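PDB 3L86: acetylglutamate kinase from Streptococcus mutans, which probably catalyses the ATP-dependent phosphorylation of N-acetyl-L-glutamate to N-acetyl-L-glutamyl 5-phosphate, a step of arginine biosynthesis. Local coordinates for residues M35-A47 / I59-H73. Residues are numbered along the deposited sequence; the frame is centred on the assembly and turned at random.
Sequences MKDIIVIKIGGVA and IKNWQDAGKQLVIVH. With ADP (adenosine-5'-diphosphate), chain B.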
ATOM      1  N   MET A  35      22.099   4.745   2.224  1.00 26.26           N
ATOM      2  CA  MET A  35      21.021   5.347   2.958  1.00 25.15           C
ATOM      3  C   MET A  35      20.679   6.714   2.448  1.00 23.95           C
ATOM      4  O   MET A  35      21.253   7.668   2.792  1.00 23.69           O
ATOM      5  CB  MET A  35      21.318   5.403   4.457  1.00 25.94           C
ATOM      6  N   LYS A  36      19.670   6.768   1.635  1.00 23.14           N
ATOM      7  CA  LYS A  36      18.894   7.960   1.351  1.00 21.92           C
ATOM      8  C   LYS A  36      18.039   8.476   2.579  1.00 20.48           C
ATOM      9  O   LYS A  36      17.530   9.561   2.453  1.00 20.67           O
ATOM     10  CB  LYS A  36      17.980   7.817   0.083  1.00 22.34           C
ATOM     11  CG  LYS A  36      18.541   8.266  -1.286  1.00 24.17           C
ATOM     12  CD  LYS A  36      17.563   8.059  -2.513  1.00 21.71           C
ATOM     13  CE  LYS A  36      16.877   9.338  -2.877  1.00 22.77           C
ATOM     14  NZ  LYS A  36      16.181   9.344  -4.153  1.00 27.62           N
ATOM     15  N   ASP A  37      17.868   7.724   3.701  1.00 18.04           N
ATOM     16  CA  ASP A  37      17.027   8.195   4.779  1.00 16.99           C
ATOM     17  C   ASP A  37      15.606   8.460   4.257  1.00 15.47           C
ATOM     18  O   ASP A  37      15.089   9.510   4.435  1.00 15.75           O
ATOM     19  CB  ASP A  37      17.641   9.449   5.444  1.00 18.16           C
ATOM     20  CG  ASP A  37      17.365   9.557   6.924  1.00 21.37           C
ATOM     21  OD1 ASP A  37      17.125   8.609   7.590  1.00 30.16           O
ATOM     22  OD2 ASP A  37      17.358  10.626   7.430  1.00 26.73           O
ATOM     23  N   ILE A  38      15.025   7.455   3.604  1.00 14.89           N
ATOM     24  CA  ILE A  38      13.681   7.414   3.027  1.00 13.68           C
ATOM     25  C   ILE A  38      13.084   6.037   3.373  1.00 12.26           C
ATOM     26  O   ILE A  38      13.705   4.993   3.031  1.00 11.55           O
ATOM     27  CB  ILE A  38      13.688   7.526   1.475  1.00 13.80           C
ATOM     28  CG1 ILE A  38      14.108   8.936   1.053  1.00 16.61           C
ATOM     29  CG2 ILE A  38      12.298   7.285   0.916  1.00 14.12           C
ATOM     30  CD1 ILE A  38      13.953   9.234  -0.468  1.00 19.25           C
ATOM     31  N   ILE A  39      11.910   6.044   4.026  1.00  9.26           N
ATOM     32  CA  ILE A  39      11.092   4.829   4.225  1.00 10.32           C
ATOM     33  C   ILE A  39       9.630   5.008   3.721  1.00  9.22           C
ATOM     34  O   ILE A  39       8.956   6.017   4.022  1.00  7.12           O
ATOM     35  CB  ILE A  39      11.049   4.459   5.719  1.00 10.96           C
ATOM     36  CG1 ILE A  39      12.477   4.216   6.255  1.00 12.04           C
ATOM     37  CG2 ILE A  39      10.097   3.263   5.999  1.00  8.18           C
ATOM     38  CD1 ILE A  39      12.469   4.112   7.822  1.00 13.72           C
ATOM     39  N   VAL A  40       9.179   4.052   2.902  1.00  7.96           N
ATOM     40  CA  VAL A  40       7.767   3.977   2.493  1.00  5.79           C
ATOM     41  C   VAL A  40       7.011   3.004   3.434  1.00  6.15           C
ATOM     42  O   VAL A  40       7.462   1.873   3.651  1.00  5.51           O
ATOM     43  CB  VAL A  40       7.636   3.561   0.995  1.00  6.29           C
ATOM     44  CG1 VAL A  40       6.133   3.342   0.561  1.00  4.07           C
ATOM     45  CG2 VAL A  40       8.349   4.663   0.087  1.00  3.66           C
ATOM     46  N   ILE A  41       5.919   3.485   4.036  1.00  5.80           N
ATOM     47  CA  ILE A  41       5.017   2.664   4.885  1.00  5.86           C
ATOM     48  C   ILE A  41       3.660   2.464   4.201  1.00  7.42           C
ATOM     49  O   ILE A  41       2.907   3.424   4.013  1.00  6.47           O
ATOM     50  CB  ILE A  41       4.804   3.320   6.237  1.00  6.06           C
ATOM     51  CG1 ILE A  41       6.186   3.494   6.915  1.00  7.51           C
ATOM     52  CG2 ILE A  41       3.833   2.492   7.170  1.00  5.19           C
ATOM     53  CD1 ILE A  41       6.374   4.794   7.649  1.00 12.32           C
ATOM     54  N   LYS A  42       3.333   1.212   3.870  1.00  6.64           N
ATOM     55  CA  LYS A  42       2.015   0.878   3.318  1.00  7.02           C
ATOM     56  C   LYS A  42       1.135   0.303   4.450  1.00  5.73           C
ATOM     57  O   LYS A  42       1.545  -0.589   5.203  1.00  5.67           O
ATOM     58  CB  LYS A  42       2.224  -0.143   2.193  1.00  7.57           C
ATOM     59  CG  LYS A  42       1.026  -0.453   1.264  1.00 11.75           C
ATOM     60  CD  LYS A  42      -0.193  -1.045   1.966  1.00 17.63           C
ATOM     61  CE  LYS A  42      -0.096  -2.514   2.355  1.00 21.32           C
ATOM     62  NZ  LYS A  42      -1.550  -3.043   2.160  1.00 22.27           N
ATOM     63  N   ILE A  43      -0.064   0.827   4.605  1.00  5.81           N
ATOM     64  CA  ILE A  43      -0.943   0.457   5.744  1.00  6.48           C
ATOM     65  C   ILE A  43      -2.217  -0.217   5.179  1.00  7.99           C
ATOM     66  O   ILE A  43      -2.953   0.422   4.364  1.00  5.59           O
ATOM     67  CB  ILE A  43      -1.276   1.735   6.669  1.00  6.31           C
ATOM     68  CG1 ILE A  43      -0.016   2.400   7.184  1.00  9.65           C
ATOM     69  CG2 ILE A  43      -2.124   1.357   7.942  1.00  7.71           C
ATOM     70  CD1 ILE A  43      -0.182   3.881   7.591  1.00 13.55           C
ATOM     71  N   GLY A  44      -2.486  -1.489   5.588  1.00  8.61           N
ATOM     72  CA  GLY A  44      -3.714  -2.260   5.141  1.00  9.11           C
ATOM     73  C   GLY A  44      -5.071  -1.822   5.708  1.00 10.18           C
ATOM     74  O   GLY A  44      -5.138  -0.925   6.519  1.00 10.98           O
ATOM     75  N   GLY A  45      -6.172  -2.431   5.272  1.00 11.74           N
ATOM     76  CA  GLY A  45      -7.524  -1.997   5.724  1.00 10.97           C
ATOM     77  C   GLY A  45      -7.735  -2.072   7.243  1.00 10.35           C
ATOM     78  O   GLY A  45      -7.916  -1.041   7.927  1.00  9.92           O
ATOM     79  N   VAL A  46      -7.712  -3.300   7.773  1.00 10.24           N
ATOM     80  CA  VAL A  46      -7.858  -3.521   9.235  1.00  9.32           C
ATOM     81  C   VAL A  46      -6.767  -2.739  10.038  1.00  7.47           C
ATOM     82  O   VAL A  46      -7.043  -2.047  11.046  1.00  7.25           O
ATOM     83  CB  VAL A  46      -7.875  -5.058   9.543  1.00  9.22           C
ATOM     84  CG1 VAL A  46      -7.766  -5.362  11.062  1.00  6.82           C
ATOM     85  CG2 VAL A  46      -9.168  -5.727   8.961  1.00 14.88           C
ATOM     86  N   ALA A  47      -5.523  -2.854   9.585  1.00  7.33           N
ATOM     87  CA  ALA A  47      -4.362  -2.299  10.279  1.00  6.90           C
ATOM     88  C   ALA A  47      -4.533  -0.799  10.499  1.00  8.30           C
ATOM     89  O   ALA A  47      -4.095  -0.264  11.540  1.00  8.66           O
ATOM     90  CB  ALA A  47      -3.099  -2.585   9.463  1.00  8.84           C
ATOM     91  N   ILE A  59       6.480   6.915  14.215  1.00 10.73           N
ATOM     92  CA  ILE A  59       6.372   7.875  13.099  1.00  8.82           C
ATOM     93  C   ILE A  59       6.858   9.302  13.493  1.00  8.53           C
ATOM     94  O   ILE A  59       7.692   9.894  12.775  1.00  8.49           O
ATOM     95  CB  ILE A  59       4.910   7.921  12.519  1.00  8.95           C
ATOM     96  CG1 ILE A  59       4.424   6.542  11.998  1.00  6.64           C
ATOM     97  CG2 ILE A  59       4.783   8.923  11.397  1.00  7.14           C
ATOM     98  CD1 ILE A  59       5.245   5.948  10.783  1.00 10.07           C
ATOM     99  N   LYS A  60       6.300   9.891  14.561  1.00  8.20           N
ATOM    100  CA  LYS A  60       6.690  11.265  14.971  1.00  8.34           C
ATOM    101  C   LYS A  60       8.217  11.350  15.204  1.00  8.94           C
ATOM    102  O   LYS A  60       8.851  12.317  14.796  1.00 10.25           O
ATOM    103  CB  LYS A  60       6.000  11.696  16.288  1.00  7.53           C
ATOM    104  CG  LYS A  60       6.175  13.254  16.461  1.00  8.03           C
ATOM    105  CD  LYS A  60       5.525  13.855  17.664  1.00 12.94           C
ATOM    106  CE  LYS A  60       5.841  15.389  17.647  1.00  7.43           C
ATOM    107  NZ  LYS A  60       7.082  15.619  18.508  1.00  7.42           N
ATOM    108  N   ASN A  61       8.792  10.363  15.893  1.00  9.37           N
ATOM    109  CA  ASN A  61      10.264  10.351  16.210  1.00  9.38           C
ATOM    110  C   ASN A  61      11.111  10.228  14.954  1.00  9.34           C
ATOM    111  O   ASN A  61      12.125  10.929  14.805  1.00  9.21           O
ATOM    112  CB  ASN A  61      10.637   9.244  17.236  1.00  8.07           C
ATOM    113  CG  ASN A  61       9.970   9.454  18.556  1.00  7.34           C
ATOM    114  OD1 ASN A  61       9.580  10.565  18.844  1.00  7.04           O
ATOM    115  ND2 ASN A  61       9.885   8.402  19.408  1.00  3.62           N
ATOM    116  N   TRP A  62      10.711   9.357  14.021  1.00  9.13           N
ATOM    117  CA  TRP A  62      11.405   9.372  12.711  1.00  8.33           C
ATOM    118  C   TRP A  62      11.330  10.752  12.031  1.00  9.26           C
ATOM    119  O   TRP A  62      12.321  11.235  11.424  1.00  9.26           O
ATOM    120  CB  TRP A  62      10.887   8.277  11.727  1.00  9.58           C
ATOM    121  CG  TRP A  62      11.448   6.836  11.927  1.00  6.48           C
ATOM    122  CD1 TRP A  62      12.676   6.467  12.466  1.00  6.52           C
ATOM    123  CD2 TRP A  62      10.781   5.617  11.566  1.00  7.54           C
ATOM    124  NE1 TRP A  62      12.797   5.060  12.456  1.00  5.57           N
ATOM    125  CE2 TRP A  62      11.647   4.530  11.909  1.00  6.18           C
ATOM    126  CE3 TRP A  62       9.533   5.336  10.953  1.00  7.01           C
ATOM    127  CZ2 TRP A  62      11.288   3.200  11.699  1.00  8.32           C
ATOM    128  CZ3 TRP A  62       9.180   4.001  10.747  1.00  6.10           C
ATOM    129  CH2 TRP A  62      10.062   2.957  11.075  1.00  6.29           C
ATOM    130  N   GLN A  63      10.148  11.366  12.032  1.00  9.70           N
ATOM    131  CA  GLN A  63       9.972  12.654  11.353  1.00  9.20           C
ATOM    132  C   GLN A  63      10.834  13.719  12.072  1.00 10.49           C
ATOM    133  O   GLN A  63      11.578  14.475  11.441  1.00 11.23           O
ATOM    134  CB  GLN A  63       8.493  13.075  11.387  1.00 11.10           C
ATOM    135  CG  GLN A  63       8.218  14.488  10.730  1.00  9.43           C
ATOM    136  CD  GLN A  63       6.725  14.815  10.643  1.00 12.76           C
ATOM    137  OE1 GLN A  63       6.030  14.969  11.660  1.00 11.94           O
ATOM    138  NE2 GLN A  63       6.225  14.903   9.424  1.00 12.91           N
ATOM    139  N   ASP A  64      10.792  13.756  13.391  1.00  9.62           N
ATOM    140  CA  ASP A  64      11.688  14.687  14.167  1.00 10.10           C
ATOM    141  C   ASP A  64      13.201  14.457  14.020  1.00 12.07           C
ATOM    142  O   ASP A  64      13.994  15.386  14.328  1.00 12.73           O
ATOM    143  CB  ASP A  64      11.337  14.616  15.670  1.00  9.96           C
ATOM    144  CG  ASP A  64       9.942  15.179  15.998  1.00  9.48           C
ATOM    145  OD1 ASP A  64       9.347  15.898  15.182  1.00  8.87           O
ATOM    146  OD2 ASP A  64       9.425  14.926  17.103  1.00 12.03           O
ATOM    147  N   ALA A  65      13.620  13.224  13.635  1.00 11.21           N
ATOM    148  CA  ALA A  65      15.033  12.892  13.400  1.00 10.14           C
ATOM    149  C   ALA A  65      15.421  13.127  11.961  1.00 11.09           C
ATOM    150  O   ALA A  65      16.550  12.809  11.545  1.00 10.31           O
ATOM    151  CB  ALA A  65      15.329  11.409  13.810  1.00 10.86           C
ATOM    152  N   GLY A  66      14.494  13.680  11.164  1.00 11.34           N
ATOM    153  CA  GLY A  66      14.874  14.052   9.825  1.00 10.64           C
ATOM    154  C   GLY A  66      14.601  12.997   8.751  1.00 11.74           C
ATOM    155  O   GLY A  66      15.005  13.193   7.609  1.00 12.57           O
ATOM    156  N   LYS A  67      14.026  11.871   9.075  1.00  9.64           N
ATOM    157  CA  LYS A  67      13.725  10.857   8.093  1.00 10.66           C
ATOM    158  C   LYS A  67      12.633  11.317   7.082  1.00 10.41           C
ATOM    159  O   LYS A  67      11.762  12.043   7.452  1.00 10.12           O
ATOM    160  CB  LYS A  67      13.362   9.569   8.800  1.00 12.10           C
ATOM    161  CG  LYS A  67      13.530   8.331   7.998  1.00 15.31           C
ATOM    162  CD  LYS A  67      13.750   7.091   8.800  1.00 17.81           C
ATOM    163  CE  LYS A  67      15.116   6.911   9.393  1.00 15.82           C
ATOM    164  NZ  LYS A  67      16.155   6.767   8.487  1.00 10.76           N
ATOM    165  N   GLN A  68      12.718  10.937   5.821  1.00  9.07           N
ATOM    166  CA  GLN A  68      11.632  11.309   4.882  1.00 10.44           C
ATOM    167  C   GLN A  68      10.671  10.134   4.743  1.00 11.26           C
ATOM    168  O   GLN A  68      11.108   9.022   4.402  1.00 11.82           O
ATOM    169  CB  GLN A  68      12.230  11.654   3.496  1.00 10.23           C
ATOM    170  CG  GLN A  68      13.311  12.811   3.585  1.00 13.93           C
ATOM    171  CD  GLN A  68      14.165  12.819   2.316  1.00 21.99           C
ATOM    172  OE1 GLN A  68      13.719  13.298   1.287  1.00 24.73           O
ATOM    173  NE2 GLN A  68      15.353  12.207   2.367  1.00 23.03           N
ATOM    174  N   LEU A  69       9.383  10.384   4.973  1.00  9.08           N
ATOM    175  CA  LEU A  69       8.416   9.292   5.095  1.00  9.54           C
ATOM    176  C   LEU A  69       7.301   9.500   4.059  1.00  8.11           C
ATOM    177  O   LEU A  69       6.848  10.637   3.866  1.00  7.04           O
ATOM    178  CB  LEU A  69       7.830   9.253   6.525  1.00  7.75           C
ATOM    179  CG  LEU A  69       8.288   8.315   7.657  1.00 13.01           C
ATOM    180  CD1 LEU A  69       9.668   7.678   7.587  1.00  6.33           C
ATOM    181  CD2 LEU A  69       7.940   8.773   9.103  1.00  9.32           C
ATOM    182  N   VAL A  70       6.884   8.417   3.382  1.00  7.79           N
ATOM    183  CA  VAL A  70       5.706   8.484   2.478  1.00  6.90           C
ATOM    184  C   VAL A  70       4.783   7.353   2.900  1.00  7.11           C
ATOM    185  O   VAL A  70       5.274   6.247   3.108  1.00  8.27           O
ATOM    186  CB  VAL A  70       6.100   8.309   0.967  1.00  6.99           C
ATOM    187  CG1 VAL A  70       4.859   8.228   0.094  1.00  5.20           C
ATOM    188  CG2 VAL A  70       7.031   9.503   0.481  1.00  8.71           C
ATOM    189  N   ILE A  71       3.479   7.631   3.068  1.00  6.49           N
ATOM    190  CA  ILE A  71       2.473   6.644   3.457  1.00  5.54           C
ATOM    191  C   ILE A  71       1.483   6.340   2.289  1.00  5.59           C
ATOM    192  O   ILE A  71       0.927   7.269   1.640  1.00  6.45           O
ATOM    193  CB  ILE A  71       1.679   7.072   4.742  1.00  5.41           C
ATOM    194  CG1 ILE A  71       2.551   6.966   6.009  1.00  5.08           C
ATOM    195  CG2 ILE A  71       0.307   6.240   4.940  1.00  7.45           C
ATOM    196  CD1 ILE A  71       1.914   7.658   7.257  1.00  3.47           C
ATOM    197  N   VAL A  72       1.333   5.043   1.986  1.00  5.41           N
ATOM    198  CA  VAL A  72       0.374   4.484   1.015  1.00  5.09           C
ATOM    199  C   VAL A  72      -0.571   3.613   1.878  1.00  6.12           C
ATOM    200  O   VAL A  72      -0.146   3.091   2.908  1.00  3.87           O
ATOM    201  CB  VAL A  72       1.096   3.616  -0.059  1.00  5.89           C
ATOM    202  CG1 VAL A  72       0.092   2.814  -0.968  1.00  5.22           C
ATOM    203  CG2 VAL A  72       2.132   4.522  -0.894  1.00  6.79           C
ATOM    204  N   HIS A  73      -1.860   3.575   1.509  1.00  5.45           N
ATOM    205  CA  HIS A  73      -2.860   2.792   2.200  1.00  5.16           C
ATOM    206  C   HIS A  73      -3.907   2.190   1.221  1.00  7.12           C
ATOM    207  O   HIS A  73      -4.189   2.777   0.100  1.00  7.24           O
ATOM    208  CB  HIS A  73      -3.553   3.614   3.303  1.00  5.02           C
ATOM    209  CG  HIS A  73      -4.574   4.595   2.805  1.00  5.58           C
ATOM    210  ND1 HIS A  73      -5.880   4.225   2.490  1.00  7.44           N
ATOM    211  CD2 HIS A  73      -4.507   5.939   2.637  1.00  3.34           C
ATOM    212  CE1 HIS A  73      -6.554   5.302   2.110  1.00  3.21           C
ATOM    213  NE2 HIS A  73      -5.752   6.357   2.218  1.00  5.52           N
TER
HETATM  214  PB  ADP B 246      -4.290  -6.159   3.773  1.00 11.56           P
HETATM  215  O1B ADP B 246      -3.743  -5.993   2.384  1.00  8.22           O
HETATM  216  O2B ADP B 246      -3.306  -5.828   4.904  1.00 14.11           O
HETATM  217  O3B ADP B 246      -5.563  -5.407   3.945  1.00 14.03           O
HETATM  218  PA  ADP B 246      -5.109  -8.896   2.919  1.00 11.66           P
HETATM  219  O1A ADP B 246      -6.280  -9.708   3.458  1.00  9.59           O
HETATM  220  O2A ADP B 246      -5.242  -8.354   1.524  1.00 10.70           O
HETATM  221  O3A ADP B 246      -4.682  -7.719   3.999  1.00 10.47           O
HETATM  222  O5' ADP B 246      -3.849  -9.901   3.029  1.00 10.98           O
HETATM  223  C5' ADP B 246      -3.504 -10.451   4.326  1.00 11.94           C
HETATM  224  C4' ADP B 246      -4.156 -11.859   4.464  1.00 11.70           C
HETATM  225  O4' ADP B 246      -3.581 -12.861   3.599  1.00 13.54           O
HETATM  226  C3' ADP B 246      -4.040 -12.473   5.867  1.00 10.85           C
HETATM  227  O3' ADP B 246      -5.047 -11.890   6.688  1.00  8.39           O
HETATM  228  C2' ADP B 246      -4.356 -13.944   5.626  1.00 12.56           C
HETATM  229  O2' ADP B 246      -5.767 -14.082   5.750  1.00 11.32           O
HETATM  230  C1' ADP B 246      -4.060 -14.141   4.141  1.00 13.46           C
HETATM  231  N9  ADP B 246      -2.994 -15.159   3.940  1.00 13.19           N
HETATM  232  C8  ADP B 246      -3.054 -16.121   2.975  1.00 13.71           C
HETATM  233  N7  ADP B 246      -1.922 -16.874   3.010  1.00 13.61           N
HETATM  234  C5  ADP B 246      -1.158 -16.402   4.026  1.00 11.60           C
HETATM  235  C6  ADP B 246       0.120 -16.755   4.637  1.00 11.39           C
HETATM  236  N6  ADP B 246       0.887 -17.749   4.115  1.00 13.65           N
HETATM  237  N1  ADP B 246       0.586 -16.003   5.672  1.00  9.89           N
HETATM  238  C2  ADP B 246      -0.116 -15.001   6.178  1.00  9.49           C
HETATM  239  N3  ADP B 246      -1.294 -14.625   5.681  1.00 12.50           N
HETATM  240  C4  ADP B 246      -1.871 -15.285   4.633  1.00 10.73           C
HETATM  241  O   HOH W   1      16.881  10.074  10.337  1.00 18.02           O
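Strand 38-43 and strand 68-73 are the parallel neighbours of a beta-alpha-beta unit in the amino acid kinase fold, joined through helix 53-64. Their ladder runs in alternation: Ile-39 N donates to Gln-68 O and Ile-39 O accepts from Val-70 N, Ile-41 repeats the pattern with Val-70 and Val-72, and Ile-43 N closes it on Val-72 O at 2.8 Å. Ile-39, Ile-41 and Ile-43 share one face of the sheet; helix 53-64 covers the Ile-39 and Ile-41 part, while Ile-43 CD1 lies against Ile-71 CG2 (3.6 Å). The CD1 methyl of Ile-39 sits over one face of the Trp-62 indole, a CH-pi contact 4.1 Å from the centroid of the six-membered ring and 7° off its normal. Lys-67 CD lies on that same face, offset toward the rim. Ile-41 CG1 stands anti to the carbonyl carbon (chi1 -58°) and carries CD1 to the helix, where it meets Ile-59 CD1 tip to tip at 3.5 Å and also touches Leu-69 CG. The helix ends in a Schellman motif at Gly-66. On the opposite face Val-40, Lys-42 and Val-72 pack on helix 193-203, with Lys-42 CG crossing Val-72 CG1 at 4.1 Å. Beyond CG the bent lysine chain leads away, bringing NZ to 3.7 Å from ADP O1B, while Gly-45 N gives a weak hydrogen bond to O3B. The hydrogen-bonded ladder, with isoleucines packed on one face, is consistent with a firmly set strand from which Lys-42, a predicted transition-state stabilizer, points toward the ADP phosphates, near Lys-249, the second predicted stabilizer.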